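Local coordinates for protein RNA polymerase sigma factor SIGMA-28 (FliA) (Aquifex aeolicus, PDB 1RP3) that probably acts as a flagellar sigma factor of RNA polymerase and is held here in an inactive conformation by the anti-sigma factor FlgM, at residues D88-V94 with K138-S142; N31-H35 with I199-P205; S146-F151 with L231-S236; E115-V121 with T215-R219. All blocks are in the same frame, centred on the assembly; numbering follows the deposited sequence.

Contact 1 of 4, residues D88-V94 with K138-S142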
loop_
_atom_site.group_PDB
_atom_site.type_symbol
_atom_site.label_atom_id
_atom_site.label_comp_id
_atom_site.label_asym_id
_atom_site.label_seq_id
_atom_site.Cartn_x
_atom_site.Cartn_y
_atom_site.Cartn_z
ATOM N N ASP A 88 2.811 14.111 7.732
ATOM C CA ASP A 88 1.646 14.932 8.053
ATOM C C ASP A 88 0.311 14.458 7.501
ATOM O O ASP A 88 -0.583 15.271 7.286
ATOM C CB ASP A 88 1.894 16.357 7.564
ATOM C CG ASP A 88 1.890 16.459 6.040
ATOM O OD1 ASP A 88 2.320 15.503 5.360
ATOM O OD2 ASP A 88 1.431 17.497 5.513
ATOM N N PHE A 89 0.153 13.159 7.294
ATOM C CA PHE A 89 -1.096 12.653 6.736
ATOM C C PHE A 89 -2.331 12.823 7.598
ATOM O O PHE A 89 -3.396 13.163 7.085
ATOM C CB PHE A 89 -0.961 11.201 6.297
ATOM C CG PHE A 89 -0.166 11.032 5.043
ATOM C CD1 PHE A 89 -0.678 11.447 3.822
ATOM C CD2 PHE A 89 1.106 10.482 5.083
ATOM C CE1 PHE A 89 0.065 11.309 2.658
ATOM C CE2 PHE A 89 1.854 10.340 3.925
ATOM C CZ PHE A 89 1.335 10.758 2.710
ATOM N N GLY A 90 -2.202 12.595 8.898
ATOM C CA GLY A 90 -3.357 12.747 9.764
ATOM C C GLY A 90 -3.530 14.139 10.359
ATOM O O GLY A 90 -4.338 14.318 11.272
ATOM N N SER A 91 -2.799 15.120 9.826
ATOM C CA SER A 91 -2.850 16.492 10.318
ATOM C C SER A 91 -4.228 17.147 10.203
ATOM O O SER A 91 -5.073 16.721 9.412
ATOM C CB SER A 91 -1.798 17.355 9.616
ATOM O OG SER A 91 -2.211 17.734 8.311
ATOM N N ARG A 92 -4.441 18.181 11.015
ATOM C CA ARG A 92 -5.703 18.918 11.031
ATOM C C ARG A 92 -5.963 19.653 9.712
ATOM O O ARG A 92 -7.101 19.694 9.243
ATOM C CB ARG A 92 -5.741 19.898 12.216
ATOM N N GLN A 93 -4.911 20.211 9.113
ATOM C CA GLN A 93 -5.037 20.921 7.841
ATOM C C GLN A 93 -5.613 20.001 6.741
ATOM O O GLN A 93 -6.426 20.431 5.918
ATOM C CB GLN A 93 -3.680 21.486 7.414
ATOM N N VAL A 94 -5.196 18.737 6.747
ATOM C CA VAL A 94 -5.676 17.770 5.766
ATOM C C VAL A 94 -7.152 17.462 6.000
ATOM O O VAL A 94 -7.942 17.409 5.054
ATOM C CB VAL A 94 -4.839 16.451 5.815
ATOM C CG1 VAL A 94 -5.480 15.358 4.966
ATOM C CG2 VAL A 94 -3.437 16.712 5.321
ATOM N N LYS A 138 -3.708 12.623 -0.205
ATOM C CA LYS A 138 -3.320 12.721 1.201
ATOM C C LYS A 138 -4.497 12.335 2.083
ATOM O O LYS A 138 -4.341 11.585 3.045
ATOM C CB LYS A 138 -2.861 14.137 1.563
ATOM C CG LYS A 138 -1.535 14.535 0.942
ATOM C CD LYS A 138 -1.111 15.926 1.369
ATOM C CE LYS A 138 -0.793 16.004 2.856
ATOM N NZ LYS A 138 -0.414 17.396 3.254
ATOM N N ILE A 139 -5.684 12.815 1.716
ATOM C CA ILE A 139 -6.899 12.528 2.463
ATOM C C ILE A 139 -7.130 11.024 2.494
ATOM O O ILE A 139 -7.245 10.420 3.566
ATOM C CB ILE A 139 -8.127 13.241 1.842
ATOM C CG1 ILE A 139 -8.059 14.742 2.129
ATOM C CG2 ILE A 139 -9.423 12.640 2.385
ATOM C CD1 ILE A 139 -9.033 15.564 1.298
ATOM N N ASN A 140 -7.162 10.429 1.309
ATOM C CA ASN A 140 -7.350 8.997 1.162
ATOM C C ASN A 140 -6.260 8.184 1.840
ATOM O O ASN A 140 -6.526 7.096 2.368
ATOM C CB ASN A 140 -7.444 8.622 -0.314
ATOM C CG ASN A 140 -8.827 8.834 -0.863
ATOM O OD1 ASN A 140 -9.042 9.653 -1.756
ATOM N ND2 ASN A 140 -9.794 8.115 -0.300
ATOM N N PHE A 141 -5.034 8.706 1.852
ATOM C CA PHE A 141 -3.983 7.942 2.497
ATOM C C PHE A 141 -4.134 7.929 4.021
ATOM O O PHE A 141 -3.792 6.937 4.673
ATOM C CB PHE A 141 -2.579 8.344 2.049
ATOM C CG PHE A 141 -1.577 7.251 2.265
ATOM C CD1 PHE A 141 -1.648 6.081 1.518
ATOM C CD2 PHE A 141 -0.627 7.341 3.277
ATOM C CE1 PHE A 141 -0.799 5.021 1.781
ATOM C CE2 PHE A 141 0.231 6.273 3.547
ATOM C CZ PHE A 141 0.144 5.116 2.799
ATOM N N SER A 142 -4.707 8.998 4.569
ATOM C CA SER A 142 -4.950 9.087 6.004
ATOM C C SER A 142 -5.861 7.949 6.433
ATOM O O SER A 142 -5.675 7.378 7.501
ATOM C CB SER A 142 -5.635 10.409 6.356
ATOM O OG SER A 142 -4.821 11.513 6.015
#
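The ring of Phe89 takes Phe141 over the centre of one face. CD2 of Phe141 stands 3.8 Å above the Phe89 ring plane. The two planes are 60° apart and the centroids 5.1 Å apart, so this is an edge-to-face pair with Phe141 giving the edge. At the rim of the Phe89 ring, in its plane, lies CA of Lys138. Leu84 of helix 66-85 and Leu36 also touch Phe89, which is buried.

Lys138 crosses the Phe89 ring at about a right angle. Its CG lies 4.0 Å from Phe89 CE1. The chain bends at chi3 (66°), which carries the amine past Val94 to Asp88. On the way CE of Lys138 packs on CG2 of Val94 at 3.7 Å. At the end NZ of Lys138 makes a salt bridge with OD2 of Asp88 at 2.9 Å, reaching the oxygen from above the carboxylate plane. The other methyl of Val94, CG1, meets CG1 of Ile139 at 3.9 Å.

Ser142 OG lies 2.4 Å from the backbone O of Phe89, placed to donate but too close for the distance to be trusted. The type I turn from Asp88 to Ser91 leads into helix 92-112, with Ser91 at the N-cap. Within the turn, Ser91 OG donates to Asp88 O.

The chemistry is layered. The aromatic pair is buried, while the ion pair lies at the margin beside exposed Asp88. The aliphatic part of Lys138 spans the two. The Lys138-Asp88 salt bridge thus ties the turn to helix 129-158 at the margin of an apolar centre.

Contact 2 of 4, residues N31-H35 with I199-P205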
loop_
_atom_site.group_PDB
_atom_site.type_symbol
_atom_site.label_atom_id
_atom_site.label_comp_id
_atom_site.label_asym_id
_atom_site.label_seq_id
_atom_site.Cartn_x
_atom_site.Cartn_y
_atom_site.Cartn_z
ATOM N N ASN A 31 3.288 -0.809 -5.090
ATOM C CA ASN A 31 1.882 -1.016 -4.784
ATOM C C ASN A 31 1.327 0.031 -3.828
ATOM O O ASN A 31 0.187 0.486 -3.982
ATOM C CB ASN A 31 1.649 -2.419 -4.243
ATOM C CG ASN A 31 0.188 -2.750 -4.133
ATOM O OD1 ASN A 31 -0.312 -2.998 -3.040
ATOM N ND2 ASN A 31 -0.521 -2.726 -5.261
ATOM N N ILE A 32 2.148 0.432 -2.861
ATOM C CA ILE A 32 1.744 1.450 -1.906
ATOM C C ILE A 32 1.725 2.798 -2.625
ATOM O O ILE A 32 0.837 3.612 -2.389
ATOM C CB ILE A 32 2.685 1.466 -0.671
ATOM C CG1 ILE A 32 2.477 0.196 0.148
ATOM C CG2 ILE A 32 2.434 2.664 0.209
ATOM C CD1 ILE A 32 3.487 0.018 1.264
ATOM N N LYS A 33 2.658 2.992 -3.559
ATOM C CA LYS A 33 2.735 4.238 -4.328
ATOM C C LYS A 33 1.447 4.553 -5.085
ATOM O O LYS A 33 1.149 5.712 -5.360
ATOM C CB LYS A 33 3.913 4.208 -5.305
ATOM C CG LYS A 33 5.185 4.831 -4.764
ATOM C CD LYS A 33 5.087 6.345 -4.695
ATOM C CE LYS A 33 5.050 6.971 -6.082
ATOM N NZ LYS A 33 4.833 8.455 -6.038
ATOM N N LYS A 34 0.671 3.530 -5.411
ATOM C CA LYS A 34 -0.581 3.751 -6.133
ATOM C C LYS A 34 -1.624 4.517 -5.313
ATOM O O LYS A 34 -2.590 5.050 -5.863
ATOM C CB LYS A 34 -1.180 2.426 -6.589
ATOM C CG LYS A 34 -0.365 1.683 -7.627
ATOM C CD LYS A 34 -1.012 0.329 -7.908
ATOM C CE LYS A 34 -0.360 -0.379 -9.081
ATOM N NZ LYS A 34 -1.069 -1.644 -9.388
ATOM N N HIS A 35 -1.407 4.593 -4.003
ATOM C CA HIS A 35 -2.333 5.272 -3.104
ATOM C C HIS A 35 -1.738 6.537 -2.503
ATOM O O HIS A 35 -2.335 7.151 -1.625
ATOM C CB HIS A 35 -2.701 4.343 -1.951
ATOM C CG HIS A 35 -3.191 2.996 -2.392
ATOM N ND1 HIS A 35 -4.519 2.645 -2.326
ATOM C CD2 HIS A 35 -2.529 1.930 -2.875
ATOM C CE1 HIS A 35 -4.653 1.399 -2.754
ATOM N NE2 HIS A 35 -3.471 0.940 -3.095
ATOM N N ILE A 199 -10.036 -1.014 -6.731
ATOM C CA ILE A 199 -8.820 -0.431 -6.195
ATOM C C ILE A 199 -7.846 -1.424 -5.585
ATOM O O ILE A 199 -6.663 -1.407 -5.913
ATOM C CB ILE A 199 -9.141 0.688 -5.173
ATOM C CG1 ILE A 199 -9.579 1.945 -5.930
ATOM C CG2 ILE A 199 -7.926 0.985 -4.294
ATOM C CD1 ILE A 199 -9.777 3.173 -5.083
ATOM N N PHE A 200 -8.355 -2.319 -4.744
ATOM C CA PHE A 200 -7.508 -3.279 -4.053
ATOM C C PHE A 200 -7.408 -4.667 -4.643
ATOM O O PHE A 200 -6.362 -5.302 -4.538
ATOM C CB PHE A 200 -7.920 -3.385 -2.584
ATOM C CG PHE A 200 -7.734 -2.114 -1.811
ATOM C CD1 PHE A 200 -8.752 -1.181 -1.741
ATOM C CD2 PHE A 200 -6.560 -1.879 -1.102
ATOM C CE1 PHE A 200 -8.609 -0.024 -0.976
ATOM C CE2 PHE A 200 -6.405 -0.721 -0.331
ATOM C CZ PHE A 200 -7.437 0.205 -0.267
ATOM N N TYR A 201 -8.502 -5.175 -5.199
ATOM C CA TYR A 201 -8.465 -6.501 -5.792
ATOM C C TYR A 201 -7.919 -6.402 -7.214
ATOM O O TYR A 201 -7.142 -7.249 -7.638
ATOM C CB TYR A 201 -9.845 -7.163 -5.761
ATOM C CG TYR A 201 -9.884 -8.512 -6.445
ATOM C CD1 TYR A 201 -9.313 -9.633 -5.845
ATOM C CD2 TYR A 201 -10.470 -8.661 -7.704
ATOM C CE1 TYR A 201 -9.322 -10.871 -6.481
ATOM C CE2 TYR A 201 -10.488 -9.888 -8.353
ATOM C CZ TYR A 201 -9.912 -10.991 -7.739
ATOM O OH TYR A 201 -9.926 -12.206 -8.392
ATOM N N GLU A 202 -8.318 -5.366 -7.946
ATOM C CA GLU A 202 -7.817 -5.172 -9.303
ATOM C C GLU A 202 -6.516 -4.360 -9.304
ATOM O O GLU A 202 -5.826 -4.285 -10.314
ATOM C CB GLU A 202 -8.868 -4.496 -10.191
ATOM C CG GLU A 202 -10.207 -5.232 -10.294
ATOM C CD GLU A 202 -10.131 -6.582 -11.013
ATOM O OE1 GLU A 202 -9.124 -6.870 -11.705
ATOM O OE2 GLU A 202 -11.104 -7.361 -10.888
ATOM N N GLU A 203 -6.183 -3.769 -8.158
ATOM C CA GLU A 203 -4.966 -2.976 -7.989
ATOM C C GLU A 203 -4.863 -1.815 -8.978
ATOM O O GLU A 203 -3.864 -1.637 -9.675
ATOM C CB GLU A 203 -3.730 -3.873 -8.046
ATOM C CG GLU A 203 -3.706 -4.931 -6.947
ATOM C CD GLU A 203 -2.453 -5.789 -6.972
ATOM O OE1 GLU A 203 -2.145 -6.393 -8.023
ATOM O OE2 GLU A 203 -1.774 -5.862 -5.929
ATOM N N LEU A 204 -5.911 -1.001 -8.996
ATOM C CA LEU A 204 -5.979 0.147 -9.875
ATOM C C LEU A 204 -6.045 1.447 -9.106
ATOM O O LEU A 204 -6.817 1.571 -8.175
ATOM C CB LEU A 204 -7.211 0.036 -10.769
ATOM C CG LEU A 204 -7.194 -1.119 -11.768
ATOM C CD1 LEU A 204 -8.481 -1.103 -12.563
ATOM C CD2 LEU A 204 -5.979 -1.014 -12.686
ATOM N N PRO A 205 -5.223 2.434 -9.482
ATOM C CA PRO A 205 -5.241 3.726 -8.791
ATOM C C PRO A 205 -6.613 4.371 -9.008
ATOM O O PRO A 205 -7.374 3.963 -9.886
ATOM C CB PRO A 205 -4.140 4.516 -9.509
ATOM C CG PRO A 205 -3.215 3.449 -9.972
ATOM C CD PRO A 205 -4.155 2.395 -10.491
HETATM O O HOH W 1 -1.977 -5.301 -3.403
#
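Lys34 runs along the 203-205 loop, its chain extended beyond CG. CB and CG both pack on CG of Pro205, CB at 4.1 Å. CD and CE then pass the backbone O of Glu203. NZ of Lys34 donates to Glu203 O at 2.8 Å, tilted from the carbonyl plane, and also lies near CB of Glu203. The carbonyl belongs to a residue with positive phi, just after helix 190-201. Shortening this side chain to an alanine would remove the amine and is likely to leave the Glu203 carbonyl without this donor and Pro205 without its CG contact.

Glu203 holds its carboxylate out toward Asn31. CG of Asn31 is anti to the backbone N (chi1 -170°), which brings the amide to the side of Glu203. The amide and carboxylate planes are 52° apart. One water joins them, donating to Asn31 OD1 at 2.9 Å and to Glu203 OE2 at 2.6 Å.

His35 makes the buried half of the contact. Its CE1 meets CG2 of Ile199 at 3.6 Å and CE2 of Phe200 at 3.7 Å. The His35 and Phe200 rings are inclined at 32°. ND1 of His35 is hydrogen-bonded to Lys224 of helix 217-236. Phe86 of the FlgM chain meets both rings, edge-to-face with Phe200.

The end of helix 7-33 and the residues after it, in sigma-70 region 2, pack on the end of helix 190-201 and the following loop, in region 4. Such direct packing between regions 2 and 4, with FlgM against it, is consistent with the compact, inactive sigma factor of this complex.

Contact 3 of 4, residues S146-F151 with L231-S236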
loop_
_atom_site.group_PDB
_atom_site.type_symbol
_atom_site.label_atom_id
_atom_site.label_comp_id
_atom_site.label_asym_id
_atom_site.label_seq_id
_atom_site.Cartn_x
_atom_site.Cartn_y
_atom_site.Cartn_z
ATOM N N SER A 146 -4.980 4.807 9.014
ATOM C CA SER A 146 -5.856 4.428 10.117
ATOM C C SER A 146 -6.283 2.966 10.009
ATOM O O SER A 146 -6.299 2.251 11.001
ATOM C CB SER A 146 -7.086 5.336 10.163
ATOM O OG SER A 146 -6.699 6.642 10.527
ATOM N N LEU A 147 -6.615 2.522 8.805
ATOM C CA LEU A 147 -7.011 1.137 8.631
ATOM C C LEU A 147 -5.820 0.196 8.829
ATOM O O LEU A 147 -5.989 -0.923 9.295
ATOM C CB LEU A 147 -7.641 0.919 7.261
ATOM C CG LEU A 147 -8.193 -0.486 7.041
ATOM C CD1 LEU A 147 -9.105 -0.872 8.212
ATOM C CD2 LEU A 147 -8.947 -0.547 5.713
ATOM N N GLU A 148 -4.621 0.664 8.489
ATOM C CA GLU A 148 -3.402 -0.129 8.639
ATOM C C GLU A 148 -3.132 -0.383 10.126
ATOM O O GLU A 148 -2.690 -1.464 10.498
ATOM C CB GLU A 148 -2.202 0.585 7.986
ATOM C CG GLU A 148 -0.934 -0.280 7.848
ATOM C CD GLU A 148 -0.020 -0.236 9.073
ATOM O OE1 GLU A 148 -0.040 0.762 9.822
ATOM O OE2 GLU A 148 0.749 -1.195 9.275
ATOM N N GLU A 149 -3.407 0.618 10.964
ATOM C CA GLU A 149 -3.219 0.496 12.408
ATOM C C GLU A 149 -4.000 -0.699 12.945
ATOM O O GLU A 149 -3.519 -1.419 13.816
ATOM C CB GLU A 149 -3.686 1.760 13.124
ATOM C CG GLU A 149 -2.624 2.830 13.260
ATOM C CD GLU A 149 -3.138 4.077 13.957
ATOM O OE1 GLU A 149 -4.221 4.009 14.579
ATOM O OE2 GLU A 149 -2.461 5.126 13.879
ATOM N N VAL A 150 -5.198 -0.905 12.402
ATOM C CA VAL A 150 -6.052 -2.007 12.807
ATOM C C VAL A 150 -5.442 -3.334 12.378
ATOM O O VAL A 150 -5.253 -4.243 13.197
ATOM C CB VAL A 150 -7.476 -1.850 12.228
ATOM C CG1 VAL A 150 -8.337 -3.059 12.580
ATOM C CG2 VAL A 150 -8.110 -0.557 12.751
ATOM N N PHE A 151 -5.095 -3.428 11.101
ATOM C CA PHE A 151 -4.477 -4.633 10.571
ATOM C C PHE A 151 -3.158 -4.961 11.250
ATOM O O PHE A 151 -2.779 -6.125 11.328
ATOM C CB PHE A 151 -4.268 -4.518 9.066
ATOM C CG PHE A 151 -5.462 -4.886 8.267
ATOM C CD1 PHE A 151 -5.687 -6.208 7.908
ATOM C CD2 PHE A 151 -6.380 -3.920 7.887
ATOM C CE1 PHE A 151 -6.801 -6.557 7.165
ATOM C CE2 PHE A 151 -7.495 -4.260 7.145
ATOM C CZ PHE A 151 -7.710 -5.582 6.788
ATOM N N LEU A 231 -14.882 0.501 7.197
ATOM C CA LEU A 231 -14.080 -0.662 7.552
ATOM C C LEU A 231 -13.312 -0.499 8.854
ATOM O O LEU A 231 -13.291 -1.415 9.668
ATOM C CB LEU A 231 -13.127 -1.035 6.409
ATOM C CG LEU A 231 -13.800 -1.501 5.111
ATOM C CD1 LEU A 231 -12.808 -1.541 3.961
ATOM C CD2 LEU A 231 -14.438 -2.850 5.318
ATOM N N ARG A 232 -12.700 0.663 9.071
ATOM C CA ARG A 232 -11.951 0.877 10.304
ATOM C C ARG A 232 -12.848 0.757 11.539
ATOM O O ARG A 232 -12.488 0.077 12.497
ATOM C CB ARG A 232 -11.257 2.240 10.311
ATOM C CG ARG A 232 -10.368 2.438 11.536
ATOM C CD ARG A 232 -10.044 3.896 11.796
ATOM N NE ARG A 232 -11.248 4.723 11.898
ATOM C CZ ARG A 232 -12.132 4.676 12.898
ATOM N NH1 ARG A 232 -11.964 3.833 13.915
ATOM N NH2 ARG A 232 -13.199 5.470 12.876
ATOM N N GLU A 233 -14.003 1.424 11.513
ATOM C CA GLU A 233 -14.945 1.391 12.633
ATOM C C GLU A 233 -15.471 -0.024 12.839
ATOM O O GLU A 233 -15.491 -0.525 13.958
ATOM C CB GLU A 233 -16.099 2.362 12.390
ATOM N N MET A 234 -15.848 -0.672 11.743
ATOM C CA MET A 234 -16.355 -2.044 11.762
ATOM C C MET A 234 -15.363 -3.019 12.402
ATOM O O MET A 234 -15.739 -3.835 13.240
ATOM C CB MET A 234 -16.631 -2.527 10.334
ATOM C CG MET A 234 -17.654 -1.737 9.554
ATOM S SD MET A 234 -19.302 -1.953 10.198
ATOM C CE MET A 234 -19.422 -3.754 10.148
ATOM N N LEU A 235 -14.106 -2.956 11.971
ATOM C CA LEU A 235 -13.073 -3.851 12.479
ATOM C C LEU A 235 -12.589 -3.499 13.877
ATOM O O LEU A 235 -12.069 -4.360 14.584
ATOM C CB LEU A 235 -11.900 -3.931 11.504
ATOM C CG LEU A 235 -12.219 -4.512 10.121
ATOM C CD1 LEU A 235 -10.976 -4.480 9.255
ATOM C CD2 LEU A 235 -12.729 -5.931 10.241
ATOM N N SER A 236 -12.763 -2.240 14.267
ATOM C CA SER A 236 -12.371 -1.774 15.593
ATOM C C SER A 236 -13.399 -2.179 16.651
ATOM O O SER A 236 -13.064 -2.284 17.831
ATOM C CB SER A 236 -12.205 -0.251 15.609
ATOM O OG SER A 236 -10.969 0.142 15.044
#
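Val150 and Leu235 face each other across two nearly parallel helix segments, and their side chains cross at about a right angle. CG1 of Val150 touches CB of Leu235 at 3.8 Å. CG1 is anti to the backbone N (chi1 176°), which leaves CG2 for the other side of the residue. There CG2 packs on CG of Arg232 at 3.9 Å and on OG of Ser236 at 3.7 Å. Arg232 also crosses Val150 at about a right angle. Its CD rests on CB of Ser146, so the contact uses the aliphatic part of the arginine.

Leu147 brings CD1 to 3.9 Å from CA of Arg232, close against the backbone. The same methyl meets CD1 of Leu235. CD1 of Leu235 also reaches CE2 of Phe151 at 4.1 Å, the two side chains crossing at a slant. Ser236 OG donates to its own helix, to Arg232 O, which also accepts from Ser236 N. The two donors come from opposite faces of the carbonyl plane.

The segment axes approach to 9.4 Å at an angle of 24°. Helix 129-158, in sigma-70 region 3, is thereby joined to the C-terminal part of helix 217-236. Ala184 of helix 167-185 touches Leu231 and Leu235. Phe87 of the FlgM chain stacks on Phe151 and packs on Leu147, and Leu83 of FlgM touches Leu231.

Contact 4 of 4, residues E115-V121 with T215-R219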
loop_
_atom_site.group_PDB
_atom_site.type_symbol
_atom_site.label_atom_id
_atom_site.label_comp_id
_atom_site.label_asym_id
_atom_site.label_seq_id
_atom_site.Cartn_x
_atom_site.Cartn_y
_atom_site.Cartn_z
ATOM N N GLU A 115 -22.897 15.384 -11.332
ATOM C CA GLU A 115 -21.634 15.285 -10.615
ATOM C C GLU A 115 -20.636 16.247 -11.269
ATOM O O GLU A 115 -20.524 16.292 -12.490
ATOM C CB GLU A 115 -21.105 13.853 -10.717
ATOM C CG GLU A 115 -19.794 13.598 -9.984
ATOM C CD GLU A 115 -19.950 13.575 -8.476
ATOM O OE1 GLU A 115 -20.951 13.006 -7.987
ATOM O OE2 GLU A 115 -19.053 14.112 -7.787
ATOM N N PRO A 116 -19.897 17.028 -10.466
ATOM C CA PRO A 116 -18.911 17.981 -11.000
ATOM C C PRO A 116 -17.692 17.274 -11.593
ATOM O O PRO A 116 -17.431 16.115 -11.283
ATOM C CB PRO A 116 -18.475 18.760 -9.757
ATOM C CG PRO A 116 -19.580 18.555 -8.779
ATOM C CD PRO A 116 -19.985 17.135 -9.001
ATOM N N THR A 117 -16.948 17.967 -12.443
ATOM C CA THR A 117 -15.734 17.387 -13.009
ATOM C C THR A 117 -14.617 17.801 -12.060
ATOM O O THR A 117 -14.824 18.671 -11.216
ATOM C CB THR A 117 -15.408 17.945 -14.425
ATOM O OG1 THR A 117 -15.120 19.344 -14.349
ATOM C CG2 THR A 117 -16.562 17.740 -15.363
ATOM N N ASP A 118 -13.436 17.209 -12.198
ATOM C CA ASP A 118 -12.317 17.581 -11.336
ATOM C C ASP A 118 -11.867 19.016 -11.625
ATOM O O ASP A 118 -11.463 19.754 -10.715
ATOM C CB ASP A 118 -11.152 16.602 -11.519
ATOM C CG ASP A 118 -11.534 15.165 -11.164
ATOM O OD1 ASP A 118 -12.091 14.937 -10.064
ATOM O OD2 ASP A 118 -11.293 14.260 -11.996
ATOM N N GLU A 119 -11.972 19.415 -12.889
ATOM C CA GLU A 119 -11.587 20.760 -13.299
ATOM C C GLU A 119 -12.515 21.772 -12.640
ATOM O O GLU A 119 -12.074 22.855 -12.236
ATOM C CB GLU A 119 -11.661 20.914 -14.823
ATOM C CG GLU A 119 -11.834 19.608 -15.600
ATOM C CD GLU A 119 -10.570 18.790 -15.689
ATOM O OE1 GLU A 119 -9.483 19.368 -15.899
ATOM O OE2 GLU A 119 -10.659 17.558 -15.571
ATOM N N GLU A 120 -13.787 21.399 -12.498
ATOM C CA GLU A 120 -14.778 22.277 -11.878
ATOM C C GLU A 120 -14.620 22.353 -10.360
ATOM O O GLU A 120 -14.881 23.397 -9.752
ATOM C CB GLU A 120 -16.209 21.853 -12.258
ATOM C CG GLU A 120 -16.585 22.144 -13.728
ATOM C CD GLU A 120 -17.926 21.537 -14.168
ATOM O OE1 GLU A 120 -18.383 20.541 -13.553
ATOM O OE2 GLU A 120 -18.515 22.046 -15.157
ATOM N N VAL A 121 -14.184 21.250 -9.753
ATOM C CA VAL A 121 -13.980 21.190 -8.311
ATOM C C VAL A 121 -12.786 22.062 -7.950
ATOM O O VAL A 121 -12.846 22.867 -7.026
ATOM C CB VAL A 121 -13.727 19.726 -7.827
ATOM C CG1 VAL A 121 -13.292 19.718 -6.366
ATOM C CG2 VAL A 121 -14.985 18.871 -8.009
ATOM N N THR A 215 -16.744 8.548 -14.097
ATOM C CA THR A 215 -17.002 9.662 -13.194
ATOM C C THR A 215 -15.712 10.449 -12.954
ATOM O O THR A 215 -14.728 10.267 -13.680
ATOM C CB THR A 215 -17.582 9.166 -11.853
ATOM O OG1 THR A 215 -18.003 10.288 -11.056
ATOM C CG2 THR A 215 -16.537 8.360 -11.095
ATOM N N SER A 216 -15.731 11.333 -11.954
ATOM C CA SER A 216 -14.566 12.148 -11.595
ATOM C C SER A 216 -13.683 11.444 -10.563
ATOM O O SER A 216 -14.112 10.499 -9.905
ATOM C CB SER A 216 -15.016 13.472 -10.986
ATOM O OG SER A 216 -15.599 13.243 -9.713
ATOM N N VAL A 217 -12.459 11.942 -10.406
ATOM C CA VAL A 217 -11.525 11.394 -9.432
ATOM C C VAL A 217 -12.021 11.783 -8.042
ATOM O O VAL A 217 -11.937 10.994 -7.108
ATOM C CB VAL A 217 -10.084 11.910 -9.663
ATOM C CG1 VAL A 217 -9.139 11.397 -8.562
ATOM C CG2 VAL A 217 -9.593 11.454 -11.034
ATOM N N SER A 218 -12.575 12.985 -7.922
ATOM C CA SER A 218 -13.123 13.451 -6.651
ATOM C C SER A 218 -14.217 12.510 -6.139
ATOM O O SER A 218 -14.292 12.222 -4.943
ATOM C CB SER A 218 -13.691 14.852 -6.807
ATOM O OG SER A 218 -12.691 15.717 -7.304
ATOM N N ARG A 219 -15.048 12.020 -7.056
ATOM C CA ARG A 219 -16.123 11.103 -6.705
ATOM C C ARG A 219 -15.582 9.747 -6.250
ATOM O O ARG A 219 -16.043 9.196 -5.244
ATOM C CB ARG A 219 -17.074 10.920 -7.888
ATOM C CG ARG A 219 -18.144 9.850 -7.695
ATOM C CD ARG A 219 -18.997 10.120 -6.468
ATOM N NE ARG A 219 -20.007 9.081 -6.299
ATOM C CZ ARG A 219 -20.975 9.109 -5.387
ATOM N NH1 ARG A 219 -21.074 10.132 -4.543
ATOM N NH2 ARG A 219 -21.845 8.107 -5.324
#
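One carboxylate, that of Asp118, binds the start of a helix that lies far away in the chain. OD2 of Asp118 takes the backbone N of Val217 at 3.0 Å through its syn lone pair, with an N-H...O angle of 171°. OD1 of Asp118 takes two good donors. Ser218 N comes from the syn side at 2.9 Å, and Ser218 OG, also at 2.9 Å, arrives nearly in line with the C-O bond. CG of Asp118 is anti to its own carbonyl carbon (chi1 -60°), which turns the group to these donors. The negative group lies at the N-terminal end of helix 217-236, where the helix dipole would probably favour it. A leucine in place of Asp118 would probably leave the amides of Val217 and Ser218 without these acceptors and set the Ser218 hydroxyl free to turn.

Each helix is also capped from within. Ser216 OG accepts from Arg219 N at 3.0 Å. Thr117 and Glu120 form a capping box. Glu115 crosses Arg219 at about a right angle, and its OE2 packs on Arg219 CB at 3.8 Å.

The contact sets the start of helix 118-125, in region 3, against the start of helix 217-236, in region 4. Helix 129-158 lies beside both: Phe133 touches Asp118 and Val217, and Leu136 touches Ser218. Helix 92-112 touches Glu115 through Val105 and Pro116 through Leu108.

How the contacts relate
Helix 129-158 carries one side of contacts 1 and 3, and helix 217-236 carries one side of contacts 3 and 4. Contacts 1 and 2 touch, through Phe141 against His35 and Ile32, with centres about 18 Å apart. Contacts 3 and 4 are the most distant pair, at about 28 Å between centres. Along the chain contact 1 closes before contact 3 opens, and both segments of contact 1 fall between those of contact 2. Contact 4 crosses each of the others in chain order. Contacts 2, 3 and 4 together fold region 4 back onto regions 2 and 3.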